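Local coordinates for protein kojibiose phosphorylase (Gut metagenome, PDB 6W0P) that belongs to glycoside hydrolase family 65, carbohydrate-active enzymes whose central catalytic domain is built from paired helices, at residues 352-357 with 594-599; 608-613 with 629-634. All coordinates share one frame; numbering follows the deposited sequence.

Interaction 1. Residues 352-357 with 594-599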
loop_
_atom_site.group_PDB
_atom_site.type_symbol
_atom_site.label_atom_id
_atom_site.label_comp_id
_atom_site.label_asym_id
_atom_site.label_seq_id
_atom_site.Cartn_x
_atom_site.Cartn_y
_atom_site.Cartn_z
ATOM N N ASN A 352 24.887 1.495 -4.510
ATOM C CA ASN A 352 25.961 2.401 -4.969
ATOM C C ASN A 352 27.072 2.341 -3.928
ATOM O O ASN A 352 28.213 2.129 -4.311
ATOM C CB ASN A 352 25.465 3.831 -5.209
ATOM C CG ASN A 352 24.683 3.967 -6.498
ATOM O OD1 ASN A 352 24.363 2.977 -7.140
ATOM N ND2 ASN A 352 24.404 5.188 -6.917
ATOM N N GLU A 353 26.707 2.499 -2.659
ATOM C CA GLU A 353 27.662 2.670 -1.542
ATOM C C GLU A 353 28.267 1.318 -1.147
ATOM O O GLU A 353 29.434 1.304 -0.810
ATOM C CB GLU A 353 26.981 3.342 -0.354
ATOM C CG GLU A 353 26.757 4.825 -0.537
ATOM C CD GLU A 353 25.729 5.234 -1.584
ATOM O OE1 GLU A 353 24.679 4.569 -1.707
ATOM O OE2 GLU A 353 25.978 6.249 -2.260
ATOM N N THR A 354 27.510 0.226 -1.210
ATOM C CA THR A 354 27.869 -1.038 -0.540
ATOM C C THR A 354 28.371 -2.083 -1.541
ATOM O O THR A 354 28.848 -3.116 -1.063
ATOM C CB THR A 354 26.660 -1.559 0.242
ATOM O OG1 THR A 354 25.532 -1.689 -0.635
ATOM C CG2 THR A 354 26.319 -0.644 1.393
ATOM N N TYR A 355 28.213 -1.865 -2.855
ATOM C CA TYR A 355 28.475 -2.873 -3.932
ATOM C C TYR A 355 29.247 -2.237 -5.109
ATOM O O TYR A 355 30.228 -2.835 -5.594
ATOM C CB TYR A 355 27.178 -3.400 -4.565
ATOM C CG TYR A 355 26.482 -4.597 -3.955
ATOM C CD1 TYR A 355 25.740 -4.489 -2.787
ATOM C CD2 TYR A 355 26.457 -5.825 -4.617
ATOM C CE1 TYR A 355 25.058 -5.576 -2.258
ATOM C CE2 TYR A 355 25.768 -6.917 -4.109
ATOM C CZ TYR A 355 25.065 -6.790 -2.924
ATOM O OH TYR A 355 24.395 -7.858 -2.388
ATOM N N CYS A 356 28.767 -1.094 -5.604
ATOM C CA CYS A 356 29.377 -0.408 -6.773
ATOM C C CYS A 356 30.664 0.322 -6.381
ATOM O O CYS A 356 31.597 0.288 -7.164
ATOM C CB CYS A 356 28.407 0.553 -7.447
ATOM S SG CYS A 356 26.925 -0.302 -8.041
ATOM N N LEU A 357 30.742 0.926 -5.197
ATOM C CA LEU A 357 31.861 1.843 -4.847
ATOM C C LEU A 357 33.208 1.142 -5.013
ATOM O O LEU A 357 34.136 1.739 -5.547
ATOM C CB LEU A 357 31.677 2.359 -3.421
ATOM C CG LEU A 357 32.706 3.376 -2.951
ATOM C CD1 LEU A 357 32.710 4.581 -3.862
ATOM C CD2 LEU A 357 32.428 3.787 -1.524
ATOM N N MET A 594 28.487 -9.141 7.553
ATOM C CA MET A 594 29.664 -10.005 7.740
ATOM C C MET A 594 30.605 -9.807 6.546
ATOM O O MET A 594 31.819 -9.670 6.776
ATOM C CB MET A 594 29.236 -11.454 7.936
ATOM C CG MET A 594 28.501 -11.637 9.264
ATOM S SD MET A 594 28.375 -13.341 9.859
ATOM C CE MET A 594 30.043 -13.539 10.493
ATOM N N PHE A 595 30.073 -9.646 5.325
ATOM C CA PHE A 595 30.896 -9.304 4.132
ATOM C C PHE A 595 31.551 -7.926 4.313
ATOM O O PHE A 595 32.763 -7.814 4.062
ATOM C CB PHE A 595 30.040 -9.288 2.870
ATOM C CG PHE A 595 30.695 -8.632 1.685
ATOM C CD1 PHE A 595 31.739 -9.256 1.019
ATOM C CD2 PHE A 595 30.208 -7.441 1.176
ATOM C CE1 PHE A 595 32.328 -8.671 -0.086
ATOM C CE2 PHE A 595 30.795 -6.853 0.062
ATOM C CZ PHE A 595 31.862 -7.460 -0.553
ATOM N N LEU A 596 30.779 -6.908 4.730
ATOM C CA LEU A 596 31.260 -5.492 4.745
ATOM C C LEU A 596 32.379 -5.343 5.782
ATOM O O LEU A 596 33.137 -4.335 5.730
ATOM C CB LEU A 596 30.110 -4.520 5.022
ATOM C CG LEU A 596 29.004 -4.442 3.964
ATOM C CD1 LEU A 596 27.880 -3.537 4.454
ATOM C CD2 LEU A 596 29.532 -3.944 2.614
ATOM N N TYR A 597 32.457 -6.304 6.697
ATOM C CA TYR A 597 33.399 -6.341 7.842
ATOM C C TYR A 597 34.032 -7.732 7.961
ATOM O O TYR A 597 34.285 -8.200 9.108
ATOM C CB TYR A 597 32.654 -5.907 9.103
ATOM C CG TYR A 597 32.372 -4.432 9.159
ATOM C CD1 TYR A 597 33.362 -3.504 9.452
ATOM C CD2 TYR A 597 31.094 -3.972 8.925
ATOM C CE1 TYR A 597 33.082 -2.144 9.497
ATOM C CE2 TYR A 597 30.794 -2.624 8.973
ATOM C CZ TYR A 597 31.786 -1.708 9.258
ATOM O OH TYR A 597 31.410 -0.401 9.292
ATOM N N MET A 598 34.326 -8.361 6.822
ATOM C CA MET A 598 34.881 -9.747 6.735
ATOM C C MET A 598 36.154 -9.859 7.593
ATOM O O MET A 598 36.395 -10.943 8.160
ATOM C CB MET A 598 35.198 -10.131 5.282
ATOM C CG MET A 598 36.223 -9.223 4.597
ATOM S SD MET A 598 36.687 -9.736 2.916
ATOM C CE MET A 598 35.077 -9.921 2.147
ATOM N N GLU A 599 36.930 -8.771 7.706
ATOM C CA GLU A 599 38.231 -8.768 8.440
ATOM C C GLU A 599 38.031 -9.050 9.939
ATOM O O GLU A 599 38.981 -9.518 10.553
ATOM C CB GLU A 599 39.033 -7.480 8.194
ATOM C CG GLU A 599 38.558 -6.236 8.950
ATOM C CD GLU A 599 37.539 -5.388 8.208
ATOM O OE1 GLU A 599 36.989 -5.877 7.162
ATOM O OE2 GLU A 599 37.268 -4.250 8.673
#
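Thr354 brings helix 351-361 against the end of helix 590-596, and it does so chiefly with its backbone carbonyl. Thr354 O lies 3.8 Å from Leu596 CD2, while Thr354 CB stays 4.4 Å from the same methyl. The helix is widened here by a pi-type turn that starts at Asn352, closed by a weak bond of 2.9 Å from Leu357 N to Asn352 O. No hydrogen bond spans the two segments, so this is van der Waals packing of an oxygen and a short side chain against a branched one. The threonine hydroxyl turns the other way: with chi1 at 55°, OG1 folds back toward the start of the helix and bonds to Trp350 O, just ahead of its first residue. Phe595 adds a looser touch, its CE2 4.4 Å from Thr354 O, which sits at the edge of the ring and near its plane. Further along, Tyr355 and Cys356 lean on Thr667 of helix 666-680. On the facing segment Leu596 also packs on Tyr488 and Met492 of helix 487-504, and its carbonyl takes a hydrogen bond from Tyr425. Such buried helix-to-helix packing is what builds the (alpha/alpha)6 barrel of family 65 catalytic domains.

Interaction 2. Residues 608-613 with 629-634; sequences ANYNYY and SIIASK
Tyr610 OH is hydrogen-bonded to Asp640 OD2 and at the same time rests 3.9 Å from Ala632 CB, so the phenol ends at a carboxylate with an alanine methyl beside it. This fixes the far end of a ring that spans the gap between helix 603-613 and helix 624-634. Its CG stands anti to the backbone N (chi1 -180°), which carries the ring out from its own helix to the neighbouring one.

Near the root of the ring, Tyr610 CD1 meets Ile631 CG2 at 3.7 Å, the closest approach between the two segments. Farther out, Tyr610 CZ comes within 4.2 Å of Ala632 CB. Both methyls approach obliquely, one by the inner part of the ring and the other by its hydroxyl end. Between them, Tyr610 CE1 lies 4.2 Å from the backbone at Ala632 N. Ile631 uses its CG2 branch for this contact, and Tyr610 and Ile631 pass alongside one another, pointing opposite ways, rather than meeting head-on. The backbones are nearest at Tyr610 and Ile631, whose CA atoms are 7.6 Å apart.

The two helices follow one another in the chain and run in roughly opposite directions, a helical hairpin of the kind from which the (alpha/alpha)6 barrel of this family is assembled. Phe644 of helix 638-645, the helix that also supplies Asp640, packs on Tyr610 as well, and Leu637, in the loop before that helix, touches the same tyrosine.

Within each segment the helical pattern is regular: Tyr613 N bonds to Asn609 O at 2.9 Å, and Ser633 N to Ser629 O at the same length.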
loop_
_atom_site.group_PDB
_atom_site.type_symbol
_atom_site.label_atom_id
_atom_site.label_comp_id
_atom_site.label_asym_id
_atom_site.label_seq_id
_atom_site.Cartn_x
_atom_site.Cartn_y
_atom_site.Cartn_z
ATOM N N ALA A 608 29.590 -20.733 10.405
ATOM C CA ALA A 608 28.353 -20.975 11.181
ATOM C C ALA A 608 27.214 -20.184 10.532
ATOM O O ALA A 608 26.174 -20.769 10.241
ATOM C CB ALA A 608 28.541 -20.591 12.624
ATOM N N ASN A 609 27.430 -18.899 10.256
ATOM C CA ASN A 609 26.363 -18.016 9.700
ATOM C C ASN A 609 26.086 -18.392 8.246
ATOM O O ASN A 609 24.922 -18.363 7.853
ATOM C CB ASN A 609 26.687 -16.546 9.915
ATOM C CG ASN A 609 26.607 -16.185 11.381
ATOM O OD1 ASN A 609 25.537 -15.782 11.822
ATOM N ND2 ASN A 609 27.694 -16.347 12.139
ATOM N N TYR A 610 27.116 -18.737 7.489
ATOM C CA TYR A 610 26.958 -19.163 6.086
ATOM C C TYR A 610 26.071 -20.412 6.057
ATOM O O TYR A 610 25.149 -20.487 5.200
ATOM C CB TYR A 610 28.312 -19.405 5.421
ATOM C CG TYR A 610 28.222 -19.839 3.980
ATOM C CD1 TYR A 610 28.210 -18.923 2.938
ATOM C CD2 TYR A 610 28.148 -21.182 3.661
ATOM C CE1 TYR A 610 28.129 -19.331 1.616
ATOM C CE2 TYR A 610 28.062 -21.607 2.349
ATOM C CZ TYR A 610 28.019 -20.677 1.325
ATOM O OH TYR A 610 27.963 -21.149 0.051
ATOM N N ASN A 611 26.375 -21.383 6.922
ATOM C CA ASN A 611 25.705 -22.706 6.926
ATOM C C ASN A 611 24.245 -22.495 7.321
ATOM O O ASN A 611 23.415 -23.228 6.815
ATOM C CB ASN A 611 26.355 -23.713 7.878
ATOM C CG ASN A 611 27.597 -24.389 7.329
ATOM O OD1 ASN A 611 27.906 -24.270 6.152
ATOM N ND2 ASN A 611 28.352 -25.052 8.193
ATOM N N TYR A 612 23.938 -21.555 8.216
ATOM C CA TYR A 612 22.531 -21.311 8.628
ATOM C C TYR A 612 21.767 -20.527 7.535
ATOM O O TYR A 612 20.651 -20.934 7.219
ATOM C CB TYR A 612 22.436 -20.608 9.982
ATOM C CG TYR A 612 21.011 -20.535 10.462
ATOM C CD1 TYR A 612 20.440 -21.559 11.194
ATOM C CD2 TYR A 612 20.205 -19.465 10.093
ATOM C CE1 TYR A 612 19.111 -21.499 11.589
ATOM C CE2 TYR A 612 18.891 -19.376 10.501
ATOM C CZ TYR A 612 18.343 -20.388 11.262
ATOM O OH TYR A 612 17.028 -20.299 11.596
ATOM N N TYR A 613 22.339 -19.463 6.965
ATOM C CA TYR A 613 21.606 -18.479 6.122
ATOM C C TYR A 613 21.659 -18.789 4.622
ATOM O O TYR A 613 20.627 -18.546 3.974
ATOM C CB TYR A 613 22.073 -17.066 6.450
ATOM C CG TYR A 613 21.573 -16.594 7.792
ATOM C CD1 TYR A 613 20.225 -16.396 8.031
ATOM C CD2 TYR A 613 22.447 -16.365 8.835
ATOM C CE1 TYR A 613 19.766 -15.982 9.271
ATOM C CE2 TYR A 613 22.004 -15.934 10.070
ATOM C CZ TYR A 613 20.659 -15.756 10.296
ATOM O OH TYR A 613 20.255 -15.344 11.527
ATOM N N SER A 629 29.312 -16.243 -2.966
ATOM C CA SER A 629 30.541 -16.756 -3.631
ATOM C C SER A 629 31.760 -16.261 -2.850
ATOM O O SER A 629 32.665 -17.074 -2.589
ATOM C CB SER A 629 30.684 -16.368 -5.080
ATOM O OG SER A 629 31.906 -16.919 -5.586
ATOM N N ILE A 630 31.764 -14.976 -2.474
ATOM C CA ILE A 630 32.943 -14.331 -1.827
ATOM C C ILE A 630 33.139 -14.959 -0.463
ATOM O O ILE A 630 34.277 -15.293 -0.151
ATOM C CB ILE A 630 32.807 -12.803 -1.742
ATOM C CG1 ILE A 630 32.953 -12.188 -3.140
ATOM C CG2 ILE A 630 33.813 -12.238 -0.751
ATOM C CD1 ILE A 630 32.187 -10.916 -3.339
ATOM N N ILE A 631 32.061 -15.102 0.306
ATOM C CA ILE A 631 32.132 -15.697 1.669
ATOM C C ILE A 631 32.523 -17.174 1.523
ATOM O O ILE A 631 33.372 -17.604 2.291
ATOM C CB ILE A 631 30.833 -15.474 2.457
ATOM C CG1 ILE A 631 30.657 -13.992 2.787
ATOM C CG2 ILE A 631 30.795 -16.338 3.715
ATOM C CD1 ILE A 631 29.265 -13.646 3.333
ATOM N N ALA A 632 31.932 -17.915 0.587
ATOM C CA ALA A 632 32.268 -19.338 0.333
ATOM C C ALA A 632 33.770 -19.464 0.091
ATOM O O ALA A 632 34.383 -20.305 0.742
ATOM C CB ALA A 632 31.500 -19.897 -0.839
ATOM N N SER A 633 34.345 -18.643 -0.792
ATOM C CA SER A 633 35.806 -18.644 -1.076
ATOM C C SER A 633 36.587 -18.462 0.238
ATOM O O SER A 633 37.483 -19.246 0.507
ATOM C CB SER A 633 36.188 -17.581 -2.083
ATOM O OG SER A 633 35.962 -18.019 -3.409
ATOM N N LYS A 634 36.230 -17.438 1.023
ATOM C CA LYS A 634 36.898 -17.048 2.292
ATOM C C LYS A 634 36.942 -18.239 3.256
ATOM O O LYS A 634 37.948 -18.334 3.999
ATOM C CB LYS A 634 36.155 -15.867 2.917
ATOM C CG LYS A 634 36.828 -15.196 4.105
ATOM C CD LYS A 634 38.054 -14.395 3.765
ATOM C CE LYS A 634 37.776 -13.200 2.862
ATOM N NZ LYS A 634 39.035 -12.575 2.354
#

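Both contacts are buried, lie within the central catalytic domain and have no hydrogen bond across their segments. Interaction 1 lies nearer the middle of the chain, about 15 Å from its centre, against about 26 Å for interaction 2, and their own centres are about 15 Å apart. In the first, a backbone carbonyl meets aliphatic and aromatic carbons; in the second, one tyrosine ring bridges to two methyl groups and carries its polar end to an aspartate. The two sites adjoin directly: Phe595 CE1 packs 3.9 Å from Ile630 CG2, and Met594 SD lies 3.6 Å from Asn609 CB. Segment 594-599 thus borders both helices of interaction 2.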